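Local coordinates for protein salmonella typhimurium DB7155 bacteriophage DET7 tailspike (Bacteriophage, PDB 2V5I) that probably serves the phage as its receptor-binding tailspike, binding and hydrolysing the O-antigen of the host cell surface, at residues D43-F48 / K68-G73. Sequence-based numbering, arbitrary orientation.
Sequences DINYNF and KFIGDG
A chi1 of 68° sets CG of F48 between its own backbone N and carbonyl carbon, and from there the ring reaches over G71, whose CA sits over one face of the ring, 3.8 Å from its centroid, a CH-pi contact. The carbonyl carbon of F69 and G73 C meet the same ring at its edge. In N45, CG stands anti to the carbonyl carbon and beside the backbone N (chi1 -72°), which turns the amide alongside K68, the two side chains pointing the same way; OD1 accepts a hydrogen bond from the backbone N of K68 at 2.9 Å, the donor tilted 30° from the amide's carbonyl plane, and ND2 touches I70 CD1.

Three main-chain hydrogen bonds then define a parallel ladder: Y46 N to K68 O and I70 N to Y46 O, each 2.9 Å, and F48 N to I70 O, 2.8 Å. Side chains alternate accordingly. N47 and I70 run alongside each other on one face, OD1 3.7 Å from I70 CB, while on the other Y46 CB meets the edge of the F69 ring. Beyond the ladder a water donates to F48 O and accepts from D72 N, bridging the two chains.

This is the rung-to-rung pairing of a parallel beta-helix, near its N-terminal end. Strand 85-92 continues the ladder past 69-70, its E92 forming a salt bridge with K68 NZ; F48 and F69 pack against M91 of that strand and L75 of strand 73-78.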
# COMPACT_ATOMS: atom_id res chain seq x y z
N ASP A 43 -12.25 -40.08 -9.37
CA ASP A 43 -13.45 -40.23 -8.60
C ASP A 43 -13.30 -41.14 -7.36
O ASP A 43 -14.16 -41.14 -6.46
CB ASP A 43 -14.63 -40.67 -9.47
CG ASP A 43 -14.45 -42.00 -10.18
OD1 ASP A 43 -13.32 -42.43 -10.46
OD2 ASP A 43 -15.51 -42.65 -10.48
N ILE A 44 -12.14 -41.81 -7.26
CA ILE A 44 -11.81 -42.70 -6.17
C ILE A 44 -10.37 -42.43 -5.77
O ILE A 44 -9.59 -41.97 -6.59
CB ILE A 44 -12.01 -44.19 -6.55
CG1 ILE A 44 -11.20 -44.59 -7.79
CG2 ILE A 44 -13.48 -44.48 -6.78
CD1 ILE A 44 -11.00 -46.15 -7.84
N ASN A 45 -10.06 -42.65 -4.50
CA ASN A 45 -8.70 -42.50 -4.05
C ASN A 45 -7.78 -43.45 -4.84
O ASN A 45 -8.17 -44.59 -5.13
CB ASN A 45 -8.53 -42.79 -2.56
CG ASN A 45 -9.11 -41.73 -1.67
OD1 ASN A 45 -9.42 -40.60 -2.07
ND2 ASN A 45 -9.27 -42.09 -0.40
N TYR A 46 -6.56 -42.99 -5.09
CA TYR A 46 -5.57 -43.75 -5.84
C TYR A 46 -4.28 -43.78 -5.07
O TYR A 46 -3.70 -42.75 -4.77
CB TYR A 46 -5.31 -43.15 -7.20
CG TYR A 46 -4.42 -44.01 -8.07
CD1 TYR A 46 -4.90 -45.18 -8.67
CD2 TYR A 46 -3.10 -43.67 -8.30
CE1 TYR A 46 -4.13 -45.94 -9.51
CE2 TYR A 46 -2.29 -44.45 -9.12
CZ TYR A 46 -2.82 -45.61 -9.70
OH TYR A 46 -2.06 -46.36 -10.58
N ASN A 47 -3.90 -45.00 -4.67
CA ASN A 47 -2.68 -45.24 -3.92
C ASN A 47 -1.53 -45.53 -4.88
O ASN A 47 -1.55 -46.55 -5.60
CB ASN A 47 -2.96 -46.43 -2.97
CG ASN A 47 -4.15 -46.11 -2.01
OD1 ASN A 47 -3.92 -45.55 -0.95
ND2 ASN A 47 -5.42 -46.42 -2.43
N PHE A 48 -0.57 -44.58 -4.99
CA PHE A 48 0.52 -44.70 -5.98
C PHE A 48 1.81 -45.20 -5.33
O PHE A 48 2.00 -45.10 -4.12
CB PHE A 48 0.74 -43.37 -6.74
CG PHE A 48 1.27 -42.24 -5.89
CD1 PHE A 48 0.42 -41.40 -5.19
CD2 PHE A 48 2.64 -42.03 -5.76
CE1 PHE A 48 0.91 -40.38 -4.41
CE2 PHE A 48 3.13 -41.01 -4.99
CZ PHE A 48 2.28 -40.19 -4.27
N LYS A 68 -8.28 -38.41 -3.61
CA LYS A 68 -6.88 -38.15 -3.25
C LYS A 68 -5.91 -39.07 -3.97
O LYS A 68 -6.25 -40.21 -4.25
CB LYS A 68 -6.66 -38.35 -1.78
CG LYS A 68 -7.60 -37.58 -0.88
CD LYS A 68 -7.33 -37.92 0.59
CE LYS A 68 -8.16 -37.09 1.55
NZ LYS A 68 -7.66 -37.25 2.97
N PHE A 69 -4.69 -38.56 -4.16
CA PHE A 69 -3.53 -39.35 -4.55
C PHE A 69 -2.68 -39.59 -3.29
O PHE A 69 -2.18 -38.64 -2.68
CB PHE A 69 -2.63 -38.67 -5.59
CG PHE A 69 -3.29 -38.47 -6.93
CD1 PHE A 69 -3.74 -39.55 -7.68
CD2 PHE A 69 -3.33 -37.20 -7.51
CE1 PHE A 69 -4.34 -39.36 -8.95
CE2 PHE A 69 -3.97 -37.01 -8.77
CZ PHE A 69 -4.45 -38.08 -9.47
N ILE A 70 -2.58 -40.86 -2.87
CA ILE A 70 -1.93 -41.22 -1.65
C ILE A 70 -0.68 -42.06 -1.93
O ILE A 70 -0.74 -43.11 -2.59
CB ILE A 70 -2.92 -42.03 -0.74
CG1 ILE A 70 -4.25 -41.24 -0.53
CG2 ILE A 70 -2.26 -42.40 0.57
CD1 ILE A 70 -5.36 -42.04 0.04
N GLY A 71 0.44 -41.66 -1.34
CA GLY A 71 1.67 -42.43 -1.50
C GLY A 71 2.85 -41.70 -0.92
O GLY A 71 2.76 -40.50 -0.65
N ASP A 72 3.96 -42.43 -0.73
CA ASP A 72 5.21 -41.84 -0.32
C ASP A 72 6.03 -41.71 -1.58
O ASP A 72 6.11 -42.66 -2.35
CB ASP A 72 5.97 -42.70 0.69
CG ASP A 72 5.32 -42.76 2.03
OD1 ASP A 72 4.55 -41.85 2.38
OD2 ASP A 72 5.56 -43.78 2.77
N GLY A 73 6.64 -40.57 -1.83
CA GLY A 73 7.48 -40.42 -3.03
C GLY A 73 6.78 -39.63 -4.12
O GLY A 73 5.78 -38.97 -3.88
O HOH W 1 3.82 -45.09 -1.95